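Local coordinates for protein superoxide reductase (Giardia intestinalis, PDB 4D7P) that binds an iron ion and probably reduces superoxide to hydrogen peroxide, as expected of a one-iron superoxide reductase of the desulfoferrodoxin family, at residues 21-26 against 105-110; 30-35 against 49-54. All coordinates share one frame; numbering follows the deposited sequence.

Interaction 1. Residues 21-26 against 105-110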
loop_
_atom_site.group_PDB
_atom_site.type_symbol
_atom_site.label_atom_id
_atom_site.label_comp_id
_atom_site.label_asym_id
_atom_site.label_seq_id
_atom_site.Cartn_x
_atom_site.Cartn_y
_atom_site.Cartn_z
ATOM N N PRO A 21 -15.957 9.388 3.576
ATOM C CA PRO A 21 -16.175 8.152 2.812
ATOM C C PRO A 21 -17.558 7.526 3.037
ATOM O O PRO A 21 -17.773 6.852 4.050
ATOM C CB PRO A 21 -15.059 7.223 3.322
ATOM C CG PRO A 21 -14.731 7.734 4.685
ATOM C CD PRO A 21 -14.927 9.226 4.620
ATOM N N GLU A 22 -18.483 7.753 2.103
ATOM C CA GLU A 22 -19.778 7.066 2.120
ATOM C C GLU A 22 -19.577 5.557 2.100
ATOM O O GLU A 22 -18.790 5.047 1.312
ATOM C CB GLU A 22 -20.643 7.483 0.923
ATOM C CG GLU A 22 -22.090 6.961 0.984
ATOM C CD GLU A 22 -22.838 7.068 -0.354
ATOM O OE1 GLU A 22 -22.334 6.541 -1.373
ATOM O OE2 GLU A 22 -23.944 7.658 -0.383
ATOM N N MET A 23 -20.288 4.849 2.970
ATOM C CA MET A 23 -20.274 3.387 2.974
ATOM C C MET A 23 -21.640 2.813 2.610
ATOM O O MET A 23 -22.652 3.201 3.194
ATOM C CB MET A 23 -19.860 2.857 4.348
ATOM C CG MET A 23 -18.361 2.680 4.556
ATOM S SD MET A 23 -18.017 2.068 6.220
ATOM C CE MET A 23 -18.418 3.546 7.128
ATOM N N LYS A 24 -21.674 1.898 1.646
ATOM C CA LYS A 24 -22.887 1.126 1.370
ATOM C C LYS A 24 -22.615 -0.362 1.611
ATOM O O LYS A 24 -21.663 -0.914 1.065
ATOM C CB LYS A 24 -23.386 1.364 -0.060
ATOM C CG LYS A 24 -23.719 2.837 -0.358
ATOM C CD LYS A 24 -25.123 2.996 -0.924
ATOM C CE LYS A 24 -25.588 4.442 -0.888
ATOM N NZ LYS A 24 -26.803 4.615 -0.044
ATOM N N LEU A 25 -23.462 -1.001 2.419
ATOM C CA LEU A 25 -23.257 -2.390 2.839
ATOM C C LEU A 25 -24.275 -3.348 2.217
ATOM O O LEU A 25 -25.484 -3.161 2.363
ATOM C CB LEU A 25 -23.326 -2.478 4.362
ATOM C CG LEU A 25 -23.105 -3.820 5.053
ATOM C CD1 LEU A 25 -21.663 -4.272 4.863
ATOM C CD2 LEU A 25 -23.446 -3.680 6.539
ATOM N N SER A 26 -23.771 -4.369 1.524
ATOM C CA SER A 26 -24.590 -5.415 0.904
ATOM C C SER A 26 -24.090 -6.770 1.374
ATOM O O SER A 26 -23.139 -7.288 0.807
ATOM C CB SER A 26 -24.517 -5.368 -0.626
ATOM O OG SER A 26 -24.416 -4.043 -1.118
ATOM N N TRP A 105 -10.496 11.839 7.032
ATOM C CA TRP A 105 -11.926 11.977 7.295
ATOM C C TRP A 105 -12.528 10.607 7.493
ATOM O O TRP A 105 -12.362 9.725 6.654
ATOM C CB TRP A 105 -12.612 12.708 6.149
ATOM C CG TRP A 105 -12.131 14.104 6.000
ATOM C CD1 TRP A 105 -10.944 14.513 5.453
ATOM C CD2 TRP A 105 -12.817 15.289 6.403
ATOM N NE1 TRP A 105 -10.853 15.885 5.495
ATOM C CE2 TRP A 105 -11.991 16.387 6.075
ATOM C CE3 TRP A 105 -14.056 15.532 7.008
ATOM C CZ2 TRP A 105 -12.359 17.710 6.338
ATOM C CZ3 TRP A 105 -14.420 16.846 7.270
ATOM C CH2 TRP A 105 -13.576 17.917 6.933
ATOM N N GLU A 106 -13.206 10.404 8.611
ATOM C CA GLU A 106 -13.709 9.077 8.886
ATOM C C GLU A 106 -15.229 9.003 8.904
ATOM O O GLU A 106 -15.929 10.012 8.900
ATOM C CB GLU A 106 -13.137 8.551 10.200
ATOM C CG GLU A 106 -13.457 9.375 11.412
ATOM C CD GLU A 106 -12.679 8.921 12.633
ATOM O OE1 GLU A 106 -11.702 8.157 12.470
ATOM O OE2 GLU A 106 -13.047 9.329 13.756
ATOM N N ASN A 107 -15.728 7.777 8.890
ATOM C CA ASN A 107 -17.153 7.521 8.914
ATOM C C ASN A 107 -17.366 6.175 9.569
ATOM O O ASN A 107 -16.778 5.178 9.155
ATOM C CB ASN A 107 -17.748 7.547 7.502
ATOM C CG ASN A 107 -19.260 7.393 7.508
ATOM O OD1 ASN A 107 -19.893 7.460 8.562
ATOM N ND2 ASN A 107 -19.845 7.190 6.334
ATOM N N TYR A 108 -18.184 6.153 10.612
ATOM C CA TYR A 108 -18.428 4.925 11.350
ATOM C C TYR A 108 -19.798 4.387 11.021
ATOM O O TYR A 108 -20.768 5.144 10.966
ATOM C CB TYR A 108 -18.318 5.151 12.857
ATOM C CG TYR A 108 -18.521 3.894 13.680
ATOM C CD1 TYR A 108 -17.555 2.896 13.703
ATOM C CD2 TYR A 108 -19.672 3.711 14.443
ATOM C CE1 TYR A 108 -17.724 1.746 14.462
ATOM C CE2 TYR A 108 -19.851 2.565 15.204
ATOM C CZ TYR A 108 -18.875 1.585 15.209
ATOM O OH TYR A 108 -19.041 0.439 15.960
ATOM N N MET A 109 -19.874 3.083 10.790
ATOM C CA MET A 109 -21.161 2.431 10.624
ATOM C C MET A 109 -21.333 1.391 11.714
ATOM O O MET A 109 -20.502 0.497 11.867
ATOM C CB MET A 109 -21.277 1.790 9.245
ATOM C CG MET A 109 -22.525 0.954 9.065
ATOM S SD MET A 109 -22.470 0.076 7.505
ATOM C CE MET A 109 -22.556 1.474 6.392
ATOM N N GLU A 110 -22.402 1.521 12.492
ATOM C CA GLU A 110 -22.711 0.532 13.514
ATOM C C GLU A 110 -23.355 -0.687 12.868
ATOM O O GLU A 110 -24.288 -0.551 12.083
ATOM C CB GLU A 110 -23.632 1.132 14.576
ATOM C CG GLU A 110 -23.770 0.293 15.840
ATOM C CD GLU A 110 -24.688 0.936 16.878
ATOM O OE1 GLU A 110 -24.695 2.182 16.992
ATOM O OE2 GLU A 110 -25.403 0.190 17.581
HETATM O O HOH W 1 -22.481 6.409 4.620
#
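N107 meets P21 between strands 21-26 and 105-110 and gives the one direct hydrogen bond that joins them. With its CG anti to the backbone N (chi1 -175°), N107 extends toward the other strand. Its CB lies 3.5 Å from P21 O and also touches the methyl CE of M23. CG, next along, lies near the same two atoms, P21 O and M23 CE. At the tip, N107 ND2 donates to P21 O over 3.1 Å, nearly straight at 166°. The bond stays close to the amide plane of N107 but reaches P21 O from above the carbonyl plane, not along a lone pair. A water accepts a second bond from N107 ND2 and one from M23 N, so both hydrogens of the amide are plausibly used. Proline suits position 21 because its compact ring, with no NH to satisfy, can lie against backbone, and P21 CD rests 3.3 Å from W105 O. The W105 ring stacks on the iron ligand H19 and its NE1 bonds to H102 O, joining this strand to the metal site.

The strands run roughly parallel, 23° apart, yet they belong to different sheets of a beta sandwich of the E-set type. E22 pairs with R33, and N107 with A95. Two methionines pack between the layers, their unbranched chains adapting to uneven surfaces. M23 bends at its last torsion, which carries CE to within 3.1 Å of N107 O. M109 sends its CE to M23 CB at 3.7 Å, and M109 SD takes L25 CD2 at 4.0 Å where the two side chains pass at a slant.

Interaction 2. Residues 30-35 against 49-54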
loop_
_atom_site.group_PDB
_atom_site.type_symbol
_atom_site.label_atom_id
_atom_site.label_comp_id
_atom_site.label_asym_id
_atom_site.label_seq_id
_atom_site.Cartn_x
_atom_site.Cartn_y
_atom_site.Cartn_z
ATOM N N VAL A 30 -18.759 -4.065 0.946
ATOM C CA VAL A 30 -18.785 -2.653 1.309
ATOM C C VAL A 30 -18.310 -1.802 0.134
ATOM O O VAL A 30 -17.181 -1.950 -0.306
ATOM C CB VAL A 30 -17.888 -2.362 2.531
ATOM C CG1 VAL A 30 -17.928 -0.883 2.871
ATOM C CG2 VAL A 30 -18.309 -3.211 3.725
ATOM N N ASP A 31 -19.178 -0.939 -0.393
ATOM C CA ASP A 31 -18.787 -0.007 -1.462
ATOM C C ASP A 31 -18.564 1.374 -0.889
ATOM O O ASP A 31 -19.404 1.869 -0.147
ATOM C CB ASP A 31 -19.853 0.070 -2.563
ATOM C CG ASP A 31 -19.935 -1.196 -3.381
ATOM O OD1 ASP A 31 -18.997 -1.470 -4.159
ATOM O OD2 ASP A 31 -20.939 -1.918 -3.247
ATOM N N ILE A 32 -17.450 2.000 -1.254
ATOM C CA ILE A 32 -17.088 3.306 -0.720
ATOM C C ILE A 32 -16.842 4.344 -1.812
ATOM O O ILE A 32 -16.225 4.041 -2.833
ATOM C CB ILE A 32 -15.817 3.216 0.151
ATOM C CG1 ILE A 32 -16.025 2.232 1.305
ATOM C CG2 ILE A 32 -15.411 4.604 0.630
ATOM C CD1 ILE A 32 -14.808 2.022 2.144
ATOM N N ARG A 33 -17.332 5.563 -1.593
ATOM C CA ARG A 33 -16.966 6.713 -2.423
ATOM C C ARG A 33 -16.875 7.982 -1.579
ATOM O O ARG A 33 -17.634 8.152 -0.616
ATOM C CB ARG A 33 -17.969 6.918 -3.565
ATOM C CG ARG A 33 -19.403 6.997 -3.126
ATOM C CD ARG A 33 -20.281 7.478 -4.273
ATOM N NE ARG A 33 -20.157 8.920 -4.493
ATOM C CZ ARG A 33 -20.214 9.509 -5.686
ATOM N NH1 ARG A 33 -20.374 8.780 -6.783
ATOM N NH2 ARG A 33 -20.096 10.828 -5.785
ATOM N N CYS A 34 -15.937 8.853 -1.939
ATOM C CA CYS A 34 -15.752 10.138 -1.265
ATOM C C CYS A 34 -16.046 11.304 -2.214
ATOM O O CYS A 34 -15.305 11.518 -3.175
ATOM C CB CYS A 34 -14.325 10.263 -0.744
ATOM S SG CYS A 34 -13.666 8.776 0.026
ATOM N N GLY A 35 -17.114 12.059 -1.967
ATOM C CA GLY A 35 -18.051 11.771 -0.906
ATOM C C GLY A 35 -19.319 11.212 -1.516
ATOM O O GLY A 35 -19.310 10.770 -2.668
ATOM N N GLY A 49 -5.624 9.897 -1.333
ATOM C CA GLY A 49 -4.613 8.923 -1.679
ATOM C C GLY A 49 -4.955 7.537 -1.196
ATOM O O GLY A 49 -4.606 6.543 -1.850
ATOM N N THR A 50 -5.622 7.448 -0.047
ATOM C CA THR A 50 -5.995 6.134 0.474
ATOM C C THR A 50 -7.393 6.128 1.037
ATOM O O THR A 50 -7.874 7.129 1.555
ATOM C CB THR A 50 -5.040 5.625 1.606
ATOM O OG1 THR A 50 -5.060 6.547 2.709
ATOM C CG2 THR A 50 -3.604 5.428 1.097
ATOM N N ILE A 51 -8.032 4.972 0.939
ATOM C CA ILE A 51 -9.299 4.728 1.589
ATOM C C ILE A 51 -9.073 3.443 2.358
ATOM O O ILE A 51 -8.808 2.395 1.756
ATOM C CB ILE A 51 -10.452 4.587 0.589
ATOM C CG1 ILE A 51 -10.721 5.914 -0.132
ATOM C CG2 ILE A 51 -11.699 4.091 1.286
ATOM C CD1 ILE A 51 -11.651 5.761 -1.326
ATOM N N ARG A 52 -9.098 3.529 3.682
ATOM C CA ARG A 52 -8.908 2.346 4.514
ATOM C C ARG A 52 -10.206 1.957 5.161
ATOM O O ARG A 52 -10.999 2.829 5.510
ATOM C CB ARG A 52 -7.854 2.601 5.593
ATOM C CG ARG A 52 -6.473 2.782 5.042
ATOM C CD ARG A 52 -5.649 3.696 5.905
ATOM N NE ARG A 52 -4.913 2.971 6.930
ATOM C CZ ARG A 52 -4.466 3.542 8.045
ATOM N NH1 ARG A 52 -4.708 4.831 8.252
ATOM N NH2 ARG A 52 -3.798 2.838 8.957
ATOM N N LEU A 53 -10.406 0.651 5.331
ATOM C CA LEU A 53 -11.563 0.125 6.037
ATOM C C LEU A 53 -11.111 -0.646 7.271
ATOM O O LEU A 53 -10.262 -1.533 7.185
ATOM C CB LEU A 53 -12.413 -0.785 5.130
ATOM C CG LEU A 53 -13.728 -1.264 5.759
ATOM C CD1 LEU A 53 -14.627 -0.070 6.068
ATOM C CD2 LEU A 53 -14.473 -2.276 4.872
ATOM N N PHE A 54 -11.677 -0.282 8.414
ATOM C CA PHE A 54 -11.398 -0.949 9.680
ATOM C C PHE A 54 -12.641 -1.666 10.186
ATOM O O PHE A 54 -13.753 -1.151 10.054
ATOM C CB PHE A 54 -10.940 0.051 10.751
ATOM C CG PHE A 54 -9.669 0.772 10.420
ATOM C CD1 PHE A 54 -9.693 1.941 9.671
ATOM C CD2 PHE A 54 -8.456 0.304 10.886
ATOM C CE1 PHE A 54 -8.524 2.605 9.368
ATOM C CE2 PHE A 54 -7.275 0.972 10.585
ATOM C CZ PHE A 54 -7.312 2.116 9.824
#
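I32 and I51 meet where strands 30-34 and 49-54 face each other, their side chains sliding past one another in opposite directions. The branch methyl of I51 does most of the touching: I51 CG2 lies 3.8 Å from I32 CG2 and equally near I32 CD1, so it sits against both arms of its neighbour. The longer arm of I51, placed beside the backbone N by chi1 -67°, turns the other way and brings I51 CD1 to 3.9 Å from C34 SG. At the other end V30 and L53 reach toward each other tip to tip, with V30 CG2 4.1 Å from L53 CD2. Beta-branched residues suit these strands, since their two arms spread over the opposing layer, while the small C34 fits beside an isoleucine.

Around this first shell, P21 packs on I32 and C34, P78 covers C34 and I51, and L93 and A97 of strand 90-99 touch V30 and C34. The strand axes are 9.3 Å apart at an angle of 144°, as expected for facing sheets of a beta sandwich. V30 and I32 are held by backbone bonds to F82 and A80, within their own sheet. C34 bonds through its backbone to H40, an iron ligand, which probably helps place that histidine's loop. Facing away, R33 NE donates to G35 O at 2.7 Å, tying the side chain to G35, the residue just after a cis peptide bond. R52 likewise points from the contact, to a salt bridge with E65. With no hydrogen bond across it, the interface relies on apolar shape and burial to join the two sheets.

In the fold
Both interactions bridge the same two sheets of the sandwich, interaction 1 at one margin and interaction 2 near the centre of the chain. Strands 21-26 and 29-34 are neighbours in one sheet and probably share backbone bonds, E22 N with R33 O and K24 O with D31 N, while strands 48-57 and 103-110 each flank strand 90-99 in the other. The chemistry of each contact follows its place: the partly buried contact of 21-26 with 105-110 admits an amide, a water and flexible methionines, whereas every touching residue of 30-35 with 49-54 is buried and apolar. L25 and V30 pack together, and M23 reaches L53, so the two contacts merge.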